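Local coordinates for protein KLLA0C04147p (Kluyveromyces lactis, PDB 5H2D) that binds ergosterol in the pocket of its oxysterol-binding-related domain, the C-terminal part of a longer protein, and probably transfers sterols between membranes, at residues Ser51-Asp56 with Ser171-Arg176; Ser44-Leu49 with Gly212-Asn217; Asn207-Gly212 with Gln219-Gly224. All blocks are in the same frame, centred on the assembly; numbering follows the deposited sequence.

Contact 1: Ser51-Asp56 with Ser171-Arg176; sequences SMVGKD and SKFNGR. With SO4 (sulfate ion), chain C.
Gly54 and Lys55, in the surface loop after helix 45-49, lie against the end of strand 161-173 of the oxysterol-binding-related domain and satisfy both backbone polar atoms of Phe173. Gly54 N donates to Phe173 O at 2.8 Å, a short but bent bond (137° at the hydrogen); Phe173 N answers with a straighter bond to Lys55 O at 3.2 Å (167°). The loop can offer these groups because Met52 to Lys55 form a type II turn, closed by Lys55 N on Met52 O. Gly54 takes its third position with a positive phi, where a CB would jam against the carbonyl oxygen of Val53.

Asp56 swings CG anti to its own nitrogen (chi1 -175°) and brings OD2 to Ser171 OG at 3.1 Å, a weak bond donated by the serine; OD2 also lies 3.1 Å from Ser171 O, a fellow acceptor it cannot bond. The serine hydroxyl accepts from Met57 N, and Asp56 OD1 from Thr58 N. Ser171 N is buried without a partner.

The phenyl ring of Phe173 has Gly175 N 3.5 Å above the centre of one face and Met52 O at its edge. Val53 CG1 rests 3.7 Å from Gly175 N, where a CB on Gly175 would crowd it. Asn174 OD1 receives Arg176 N at 2.8 Å as an Asx turn, and Ser177 N as well.

Trp46 and Leu49 of helix 45-49 also touch the Phe173 side chain. The firm bonds run from backbone to backbone, so the seam is set chiefly by the turn and its glycine, Gly54, with Asp56 and Ser171 adding a weaker side-chain link.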
loop_
_atom_site.group_PDB
_atom_site.type_symbol
_atom_site.label_atom_id
_atom_site.label_comp_id
_atom_site.label_asym_id
_atom_site.label_seq_id
_atom_site.Cartn_x
_atom_site.Cartn_y
_atom_site.Cartn_z
ATOM N N SER A 51 -24.178 17.716 -1.763
ATOM C CA SER A 51 -23.849 19.136 -1.704
ATOM C C SER A 51 -22.401 19.421 -2.089
ATOM O O SER A 51 -21.952 20.565 -1.960
ATOM C CB SER A 51 -24.134 19.691 -0.301
ATOM O OG SER A 51 -23.207 19.214 0.667
ATOM N N MET A 52 -21.667 18.419 -2.573
ATOM C CA MET A 52 -20.241 18.582 -2.854
ATOM C C MET A 52 -19.876 17.917 -4.170
ATOM O O MET A 52 -18.799 17.332 -4.321
ATOM C CB MET A 52 -19.396 18.044 -1.700
ATOM C CG MET A 52 -19.636 18.809 -0.409
ATOM S SD MET A 52 -18.631 18.259 0.972
ATOM C CE MET A 52 -19.200 16.565 1.106
ATOM N N VAL A 53 -20.768 18.013 -5.154
ATOM C CA VAL A 53 -20.518 17.375 -6.433
ATOM C C VAL A 53 -19.312 18.016 -7.105
ATOM O O VAL A 53 -19.119 19.239 -7.059
ATOM C CB VAL A 53 -21.775 17.454 -7.316
ATOM C CG1 VAL A 53 -21.541 16.727 -8.625
ATOM C CG2 VAL A 53 -22.966 16.856 -6.577
ATOM N N GLY A 54 -18.479 17.182 -7.727
ATOM C CA GLY A 54 -17.280 17.645 -8.393
ATOM C C GLY A 54 -16.071 17.858 -7.504
ATOM O O GLY A 54 -15.009 18.227 -8.024
ATOM N N LYS A 55 -16.183 17.637 -6.194
ATOM C CA LYS A 55 -15.067 17.884 -5.291
ATOM C C LYS A 55 -14.149 16.666 -5.178
ATOM O O LYS A 55 -14.525 15.526 -5.469
ATOM C CB LYS A 55 -15.548 18.279 -3.890
ATOM C CG LYS A 55 -15.936 19.742 -3.729
ATOM C CD LYS A 55 -17.223 20.039 -4.482
ATOM C CE LYS A 55 -17.754 21.437 -4.178
ATOM N NZ LYS A 55 -19.173 21.599 -4.626
ATOM N N ASP A 56 -12.922 16.945 -4.751
ATOM C CA ASP A 56 -11.880 15.984 -4.440
ATOM C C ASP A 56 -12.063 15.471 -3.011
ATOM O O ASP A 56 -12.725 16.096 -2.183
ATOM C CB ASP A 56 -10.520 16.667 -4.612
ATOM C CG ASP A 56 -9.359 15.733 -4.428
ATOM O OD1 ASP A 56 -8.919 15.558 -3.273
ATOM O OD2 ASP A 56 -8.861 15.194 -5.443
ATOM N N SER A 171 -8.592 11.941 -7.064
ATOM C CA SER A 171 -9.960 11.515 -6.785
ATOM C C SER A 171 -10.974 12.543 -7.271
ATOM O O SER A 171 -10.676 13.734 -7.415
ATOM C CB SER A 171 -10.177 11.271 -5.286
ATOM O OG SER A 171 -10.123 12.491 -4.564
ATOM N N LYS A 172 -12.201 12.068 -7.482
ATOM C CA LYS A 172 -13.254 12.925 -8.017
ATOM C C LYS A 172 -14.613 12.291 -7.771
ATOM O O LYS A 172 -14.840 11.144 -8.169
ATOM C CB LYS A 172 -13.047 13.150 -9.516
ATOM C CG LYS A 172 -14.155 13.955 -10.179
ATOM C CD LYS A 172 -14.183 15.372 -9.660
ATOM C CE LYS A 172 -14.314 16.360 -10.814
ATOM N NZ LYS A 172 -13.181 16.232 -11.778
ATOM N N PHE A 173 -15.516 13.041 -7.141
ATOM C CA PHE A 173 -16.910 12.633 -7.020
ATOM C C PHE A 173 -17.695 13.326 -8.128
ATOM O O PHE A 173 -17.768 14.555 -8.149
ATOM C CB PHE A 173 -17.491 12.989 -5.652
ATOM C CG PHE A 173 -18.959 12.698 -5.540
ATOM C CD1 PHE A 173 -19.424 11.407 -5.694
ATOM C CD2 PHE A 173 -19.873 13.718 -5.312
ATOM C CE1 PHE A 173 -20.791 11.122 -5.604
ATOM C CE2 PHE A 173 -21.230 13.441 -5.224
ATOM C CZ PHE A 173 -21.685 12.149 -5.372
ATOM N N ASN A 174 -18.267 12.541 -9.043
ATOM C CA ASN A 174 -18.927 13.099 -10.224
ATOM C C ASN A 174 -20.442 13.223 -10.075
ATOM O O ASN A 174 -21.138 13.448 -11.073
ATOM C CB ASN A 174 -18.582 12.271 -11.474
ATOM C CG ASN A 174 -19.193 10.872 -11.472
ATOM O OD1 ASN A 174 -19.911 10.483 -10.559
ATOM N ND2 ASN A 174 -18.924 10.117 -12.536
ATOM N N GLY A 175 -20.969 13.112 -8.860
ATOM C CA GLY A 175 -22.397 13.138 -8.641
ATOM C C GLY A 175 -23.055 11.778 -8.646
ATOM O O GLY A 175 -24.193 11.650 -8.181
ATOM N N ARG A 176 -22.377 10.757 -9.165
ATOM C CA ARG A 176 -22.857 9.386 -9.076
ATOM C C ARG A 176 -21.870 8.484 -8.349
ATOM O O ARG A 176 -22.246 7.854 -7.355
ATOM C CB ARG A 176 -23.161 8.830 -10.468
ATOM C CG ARG A 176 -23.509 7.358 -10.432
ATOM C CD ARG A 176 -24.419 6.966 -11.574
ATOM N NE ARG A 176 -24.784 5.555 -11.505
ATOM C CZ ARG A 176 -25.581 4.952 -12.381
ATOM N NH1 ARG A 176 -25.861 3.661 -12.248
ATOM N NH2 ARG A 176 -26.098 5.641 -13.390
HETATM S S SO4 C . -25.508 3.661 -8.100
HETATM O O1 SO4 C . -25.968 3.725 -6.719
HETATM O O2 SO4 C . -24.524 2.577 -8.246
HETATM O O3 SO4 C . -26.656 3.414 -8.974
HETATM O O4 SO4 C . -24.930 4.949 -8.474
#

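Contact 2: Ser44-Leu49 with Gly212-Asn217; sequences SLWSVL and GILLGN. With SO4 (sulfate ion), chain C.
Trp46 and Leu45 of the short helix 45-49 settle onto Ile213 and Leu214, in the type I turn (Ile213 to Gly216) that joins two strands of the sterol-binding domain. Leu45 also touches the ergosterol, which is consistent with this helix belonging to the N-terminal lid that closes the sterol tunnel in relatives such as Osh4.

Ile213 is the main bump. Its CG1 meets Leu45 CD2 at 4.1 Å, its CG2 faces Trp46 CB near the plane of the indole, and its CD1 reaches Leu49 CD1 at 4.3 Å, so the branched side chain fills the hollow between three helix residues. Phe173 presses on Leu49, Trp46 and Ile213 and completes that hollow.

Leu214 works differently. With CG anti to the carbonyl carbon (chi1 -55°), it sends CD2 over one face of the Trp46 indole, 3.6 Å from the centroid of the six-membered ring and 26° off its normal. This is a CH-pi contact and a tight one: CD2 comes within 3.3 Å of Trp46 CE3.

No direct hydrogen bond joins the two segments. At its start the helix is capped by Ser44 OG, which accepts from Ser47 N at 3.0 Å. Across the turn, away from the helix, a sulfate probably from the crystallisation liquor takes Gly212 N and Leu215 N, with Arg244 also bound to it. One polar link does span the seam: a water accepts from Trp46 N at 2.9 Å and donates to Ile213 O at 2.7 Å.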
loop_
_atom_site.group_PDB
_atom_site.type_symbol
_atom_site.label_atom_id
_atom_site.label_comp_id
_atom_site.label_asym_id
_atom_site.label_seq_id
_atom_site.Cartn_x
_atom_site.Cartn_y
_atom_site.Cartn_z
ATOM N N SER A 44 -26.352 8.665 5.739
ATOM C CA SER A 44 -26.377 8.306 4.328
ATOM C C SER A 44 -25.267 9.036 3.568
ATOM O O SER A 44 -25.111 10.253 3.702
ATOM C CB SER A 44 -27.755 8.633 3.744
ATOM O OG SER A 44 -27.684 9.242 2.473
ATOM N N LEU A 45 -24.480 8.292 2.784
ATOM C CA LEU A 45 -23.380 8.917 2.046
ATOM C C LEU A 45 -23.900 9.926 1.031
ATOM O O LEU A 45 -23.333 11.017 0.877
ATOM C CB LEU A 45 -22.532 7.846 1.350
ATOM C CG LEU A 45 -21.278 8.362 0.628
ATOM C CD1 LEU A 45 -20.439 9.213 1.569
ATOM C CD2 LEU A 45 -20.441 7.194 0.079
ATOM N N TRP A 46 -24.968 9.574 0.318
ATOM C CA TRP A 46 -25.566 10.525 -0.610
ATOM C C TRP A 46 -25.956 11.825 0.091
ATOM O O TRP A 46 -25.703 12.914 -0.437
ATOM C CB TRP A 46 -26.772 9.889 -1.301
ATOM C CG TRP A 46 -27.511 10.887 -2.135
ATOM C CD1 TRP A 46 -28.734 11.439 -1.863
ATOM C CD2 TRP A 46 -27.052 11.495 -3.341
ATOM N NE1 TRP A 46 -29.073 12.333 -2.851
ATOM C CE2 TRP A 46 -28.057 12.386 -3.768
ATOM C CE3 TRP A 46 -25.896 11.364 -4.113
ATOM C CZ2 TRP A 46 -27.934 13.149 -4.928
ATOM C CZ3 TRP A 46 -25.777 12.119 -5.263
ATOM C CH2 TRP A 46 -26.794 12.994 -5.663
ATOM N N SER A 47 -26.567 11.742 1.283
ATOM C CA SER A 47 -26.991 12.959 1.975
ATOM C C SER A 47 -25.822 13.897 2.217
ATOM O O SER A 47 -26.004 15.124 2.256
ATOM C CB SER A 47 -27.687 12.623 3.302
ATOM O OG SER A 47 -26.773 12.347 4.356
ATOM N N VAL A 48 -24.619 13.336 2.363
ATOM C CA VAL A 48 -23.414 14.119 2.601
ATOM C C VAL A 48 -22.861 14.654 1.289
ATOM O O VAL A 48 -22.557 15.848 1.160
ATOM C CB VAL A 48 -22.372 13.249 3.336
ATOM C CG1 VAL A 48 -21.034 13.974 3.428
ATOM C CG2 VAL A 48 -22.869 12.852 4.719
ATOM N N LEU A 49 -22.742 13.786 0.286
ATOM C CA LEU A 49 -22.032 14.142 -0.934
ATOM C C LEU A 49 -22.872 14.948 -1.916
ATOM O O LEU A 49 -22.300 15.554 -2.823
ATOM C CB LEU A 49 -21.511 12.890 -1.640
ATOM C CG LEU A 49 -20.484 12.024 -0.891
ATOM C CD1 LEU A 49 -20.076 10.837 -1.748
ATOM C CD2 LEU A 49 -19.264 12.851 -0.491
ATOM N N GLY A 212 -22.826 2.403 -5.779
ATOM C CA GLY A 212 -23.950 2.141 -4.901
ATOM C C GLY A 212 -24.374 3.314 -4.047
ATOM O O GLY A 212 -25.147 3.130 -3.105
ATOM N N ILE A 213 -23.877 4.516 -4.339
ATOM C CA ILE A 213 -24.143 5.669 -3.485
ATOM C C ILE A 213 -25.599 6.100 -3.615
ATOM O O ILE A 213 -26.294 6.322 -2.614
ATOM C CB ILE A 213 -23.170 6.811 -3.836
ATOM C CG1 ILE A 213 -21.721 6.314 -3.704
ATOM C CG2 ILE A 213 -23.428 8.036 -2.967
ATOM C CD1 ILE A 213 -20.670 7.337 -4.124
ATOM N N LEU A 214 -26.085 6.216 -4.853
ATOM C CA LEU A 214 -27.483 6.575 -5.074
ATOM C C LEU A 214 -28.420 5.478 -4.592
ATOM O O LEU A 214 -29.512 5.770 -4.090
ATOM C CB LEU A 214 -27.723 6.856 -6.555
ATOM C CG LEU A 214 -26.808 7.910 -7.166
ATOM C CD1 LEU A 214 -27.151 8.118 -8.637
ATOM C CD2 LEU A 214 -26.905 9.203 -6.368
ATOM N N LEU A 215 -28.020 4.212 -4.756
ATOM C CA LEU A 215 -28.800 3.073 -4.285
ATOM C C LEU A 215 -28.878 2.984 -2.768
ATOM O O LEU A 215 -29.703 2.222 -2.256
ATOM C CB LEU A 215 -28.208 1.773 -4.840
ATOM C CG LEU A 215 -28.384 1.543 -6.336
ATOM C CD1 LEU A 215 -27.672 0.269 -6.768
ATOM C CD2 LEU A 215 -29.863 1.473 -6.669
ATOM N N GLY A 216 -28.054 3.734 -2.036
ATOM C CA GLY A 216 -28.053 3.651 -0.593
ATOM C C GLY A 216 -27.250 2.503 -0.024
ATOM O O GLY A 216 -27.427 2.157 1.151
ATOM N N ASN A 217 -26.354 1.913 -0.808
ATOM C CA ASN A 217 -25.521 0.799 -0.350
ATOM C C ASN A 217 -24.123 0.951 -0.933
ATOM O O ASN A 217 -23.729 0.225 -1.854
ATOM C CB ASN A 217 -26.142 -0.541 -0.738
ATOM C CG ASN A 217 -25.362 -1.717 -0.185
ATOM O OD1 ASN A 217 -24.653 -1.590 0.813
ATOM N ND2 ASN A 217 -25.489 -2.869 -0.830
HETATM S S SO4 C . -25.508 3.661 -8.100
HETATM O O1 SO4 C . -25.968 3.725 -6.719
HETATM O O2 SO4 C . -24.524 2.577 -8.246
HETATM O O3 SO4 C . -26.656 3.414 -8.974
HETATM O O4 SO4 C . -24.930 4.949 -8.474
HETATM O O HOH W 1 -25.854 6.799 -0.011
#

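Contact 3: Asn207-Gly212 with Gln219-Gly224; sequences NNQVVG and QVDNYG. With ERG (ergosterol), chain B; SO4 (sulfate ion), chain C.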
loop_
_atom_site.group_PDB
_atom_site.type_symbol
_atom_site.label_atom_id
_atom_site.label_comp_id
_atom_site.label_asym_id
_atom_site.label_seq_id
_atom_site.Cartn_x
_atom_site.Cartn_y
_atom_site.Cartn_z
ATOM N N ASN A 207 -7.514 1.331 -10.642
ATOM C CA ASN A 207 -8.407 2.341 -10.102
ATOM C C ASN A 207 -9.331 1.749 -9.038
ATOM O O ASN A 207 -9.574 0.542 -8.990
ATOM C CB ASN A 207 -9.264 2.944 -11.212
ATOM C CG ASN A 207 -8.444 3.370 -12.387
ATOM O OD1 ASN A 207 -7.438 4.051 -12.229
ATOM N ND2 ASN A 207 -8.848 2.937 -13.584
ATOM N N ASN A 208 -9.860 2.619 -8.181
ATOM C CA ASN A 208 -10.931 2.230 -7.273
ATOM C C ASN A 208 -12.089 3.199 -7.432
ATOM O O ASN A 208 -11.922 4.330 -7.887
ATOM C CB ASN A 208 -10.491 2.214 -5.790
ATOM C CG ASN A 208 -9.004 2.370 -5.621
ATOM O OD1 ASN A 208 -8.518 3.476 -5.385
ATOM N ND2 ASN A 208 -8.267 1.258 -5.738
ATOM N N GLN A 209 -13.277 2.753 -7.045
ATOM C CA GLN A 209 -14.403 3.668 -7.028
ATOM C C GLN A 209 -15.358 3.250 -5.929
ATOM O O GLN A 209 -15.420 2.077 -5.550
ATOM C CB GLN A 209 -15.125 3.708 -8.380
ATOM C CG GLN A 209 -15.663 2.356 -8.799
ATOM C CD GLN A 209 -16.380 2.383 -10.140
ATOM O OE1 GLN A 209 -16.698 3.445 -10.670
ATOM N NE2 GLN A 209 -16.633 1.202 -10.693
ATOM N N VAL A 210 -16.100 4.222 -5.415
ATOM C CA VAL A 210 -17.231 3.937 -4.539
ATOM C C VAL A 210 -18.480 4.042 -5.397
ATOM O O VAL A 210 -18.736 5.092 -5.992
ATOM C CB VAL A 210 -17.291 4.900 -3.342
ATOM C CG1 VAL A 210 -18.525 4.617 -2.509
ATOM C CG2 VAL A 210 -16.033 4.750 -2.473
ATOM N N VAL A 211 -19.214 2.933 -5.511
ATOM C CA VAL A 211 -20.481 2.901 -6.237
ATOM C C VAL A 211 -21.596 2.508 -5.272
ATOM O O VAL A 211 -21.360 2.314 -4.078
ATOM C CB VAL A 211 -20.417 1.941 -7.442
ATOM C CG1 VAL A 211 -19.404 2.436 -8.462
ATOM C CG2 VAL A 211 -20.068 0.537 -7.001
ATOM N N GLY A 212 -22.826 2.403 -5.779
ATOM C CA GLY A 212 -23.950 2.141 -4.901
ATOM C C GLY A 212 -24.374 3.314 -4.047
ATOM O O GLY A 212 -25.147 3.130 -3.105
ATOM N N GLN A 219 -20.355 0.711 -1.982
ATOM C CA GLN A 219 -19.476 -0.443 -2.117
ATOM C C GLN A 219 -18.167 0.000 -2.757
ATOM O O GLN A 219 -18.166 0.792 -3.701
ATOM C CB GLN A 219 -20.158 -1.545 -2.957
ATOM C CG GLN A 219 -19.228 -2.474 -3.742
ATOM C CD GLN A 219 -19.952 -3.265 -4.841
ATOM O OE1 GLN A 219 -20.929 -2.790 -5.427
ATOM N NE2 GLN A 219 -19.466 -4.476 -5.125
ATOM N N VAL A 220 -17.054 -0.509 -2.235
ATOM C CA VAL A 220 -15.749 -0.257 -2.839
ATOM C C VAL A 220 -15.528 -1.243 -3.979
ATOM O O VAL A 220 -15.622 -2.464 -3.794
ATOM C CB VAL A 220 -14.621 -0.373 -1.799
ATOM C CG1 VAL A 220 -13.294 -0.095 -2.475
ATOM C CG2 VAL A 220 -14.836 0.564 -0.632
ATOM N N ASP A 221 -15.205 -0.720 -5.152
ATOM C CA ASP A 221 -14.903 -1.523 -6.327
ATOM C C ASP A 221 -13.517 -1.151 -6.828
ATOM O O ASP A 221 -13.135 0.022 -6.825
ATOM C CB ASP A 221 -15.941 -1.289 -7.434
ATOM C CG ASP A 221 -15.635 -2.060 -8.700
ATOM O OD1 ASP A 221 -15.182 -3.217 -8.593
ATOM O OD2 ASP A 221 -15.853 -1.497 -9.795
ATOM N N ASN A 222 -12.763 -2.148 -7.248
ATOM C CA ASN A 222 -11.480 -1.927 -7.889
ATOM C C ASN A 222 -11.579 -2.407 -9.329
ATOM O O ASN A 222 -12.173 -3.451 -9.601
ATOM C CB ASN A 222 -10.373 -2.648 -7.115
ATOM C CG ASN A 222 -10.282 -2.167 -5.688
ATOM O OD1 ASN A 222 -9.844 -1.045 -5.438
ATOM N ND2 ASN A 222 -10.729 -2.991 -4.738
ATOM N N TYR A 223 -11.051 -1.619 -10.259
ATOM C CA TYR A 223 -11.290 -1.903 -11.666
ATOM C C TYR A 223 -10.130 -1.388 -12.502
ATOM O O TYR A 223 -9.375 -0.512 -12.079
ATOM C CB TYR A 223 -12.605 -1.267 -12.140
ATOM C CG TYR A 223 -12.542 0.242 -12.264
ATOM C CD1 TYR A 223 -12.773 1.068 -11.167
ATOM C CD2 TYR A 223 -12.240 0.840 -13.481
ATOM C CE1 TYR A 223 -12.716 2.453 -11.285
ATOM C CE2 TYR A 223 -12.175 2.214 -13.613
ATOM C CZ TYR A 223 -12.415 3.017 -12.516
ATOM O OH TYR A 223 -12.344 4.386 -12.658
ATOM N N GLY A 224 -10.022 -1.923 -13.711
ATOM C CA GLY A 224 -9.055 -1.455 -14.681
ATOM C C GLY A 224 -8.009 -2.505 -15.007
ATOM O O GLY A 224 -7.952 -3.586 -14.425
HETATM C C1 ERG B . -6.105 1.295 -2.604
HETATM C C2 ERG B . -4.800 0.515 -2.462
HETATM C C3 ERG B . -3.670 1.483 -2.693
HETATM C C4 ERG B . -3.722 2.616 -1.667
HETATM C C5 ERG B . -5.009 3.250 -1.615
HETATM C C6 ERG B . -5.077 4.602 -1.308
HETATM C C7 ERG B . -6.294 5.290 -1.168
HETATM C C8 ERG B . -7.513 4.623 -1.323
HETATM C C9 ERG B . -7.488 3.299 -1.851
HETATM C C10 ERG B . -6.195 2.472 -1.622
HETATM C C11 ERG B . -8.797 2.453 -1.548
HETATM C C12 ERG B . -10.082 3.283 -1.624
HETATM C C13 ERG B . -9.919 4.507 -0.699
HETATM C C14 ERG B . -8.774 5.336 -1.324
HETATM C C15 ERG B . -8.856 6.626 -0.534
HETATM C C16 ERG B . -10.382 6.849 -0.329
HETATM C C17 ERG B . -11.045 5.537 -0.829
HETATM C C18 ERG B . -9.677 4.117 0.777
HETATM C C19 ERG B . -6.260 1.927 -0.168
HETATM C C20 ERG B . -12.355 5.299 -0.042
HETATM C C21 ERG B . -13.064 3.994 -0.383
HETATM C C22 ERG B . -13.269 6.466 -0.392
HETATM C C23 ERG B . -13.651 7.469 0.650
HETATM C C24 ERG B . -14.542 8.650 0.267
HETATM C C25 ERG B . -15.567 8.869 1.388
HETATM C C26 ERG B . -16.429 7.606 1.507
HETATM C C27 ERG B . -16.509 10.049 1.101
HETATM C C28 ERG B . -13.629 9.850 0.106
HETATM O O1 ERG B . -2.374 0.786 -2.618
HETATM S S SO4 C . -25.508 3.661 -8.100
HETATM O O1 SO4 C . -25.968 3.725 -6.719
HETATM O O2 SO4 C . -24.524 2.577 -8.246
HETATM O O3 SO4 C . -26.656 3.414 -8.974
HETATM O O4 SO4 C . -24.930 4.949 -8.474
#
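Gln209 and Asp221 face each other across an antiparallel beta hairpin, strand 207-211 and the start of strand 219-230, and pair through both backbone and side chain. Gln209 NE2 donates to the anti lone pair of Asp221 OD2 at 2.9 Å, almost straight (164°) and within the plane of its own amide; OD2 also takes Arg244 N, so two donors grip it. On the other face Asn208 ND2 reaches Asn222 OD1 at 2.8 Å, in that carbonyl's plane, although the two amides stand 87° apart. Asn208 OD1 goes to His182, and Asn222 ND2 to Thr113. Backbone bonds between Gln209 and Asp221 and between Val211 and Gln219 fix the register; Tyr223 N also donates to Asn207 O, and only the return bond from Asn207 N to Tyr223 O is weak.

Tyr223 puts CG between its backbone N and carbonyl carbon (chi1 72°), which turns the ring across the neighbouring strand: Asn207 CB sits over one face, 3.7 Å from the centroid, and Gln209 CD approaches Tyr223 CE1 at 3.8 Å. Its OH bonds Asp179. Replacing this tyrosine by alanine would probably uncover Asn207 CB and the Gln209 amide and leave Asp179 without that hydroxyl.

The opposite face lines the pocket: Asn208 OD1 lies 3.7 Å from ergosterol C9, and beside the side chain of the sterol Val220 CG2 stands 3.9 Å, and Val210 CG2 3.7 Å, from C21.

How the contacts relate
Of the segments, helix 45-49 comes first, half of contact 2, then the 51-56 loop of contact 1. Contact 1 closes first, when strand 161-173 arrives; its loop lies wholly within the longer one that contact 2 closes at 212-217. Contact 3 opens at 207-212 before that closure and ends at 219-224 after it, so contacts 2 and 3 cross and share Gly212. Contacts 1 and 3 follow in series. Phe173 and Gly175 pack on Leu49 and Trp46, joining contacts 1 and 2, while Leu45 CD2 meets Val210 CG1 at 4.1 Å. Helix 45-49 and the loop after it are thus tied to the end of strand 161-173 and to the hairpin 207-211/219-230.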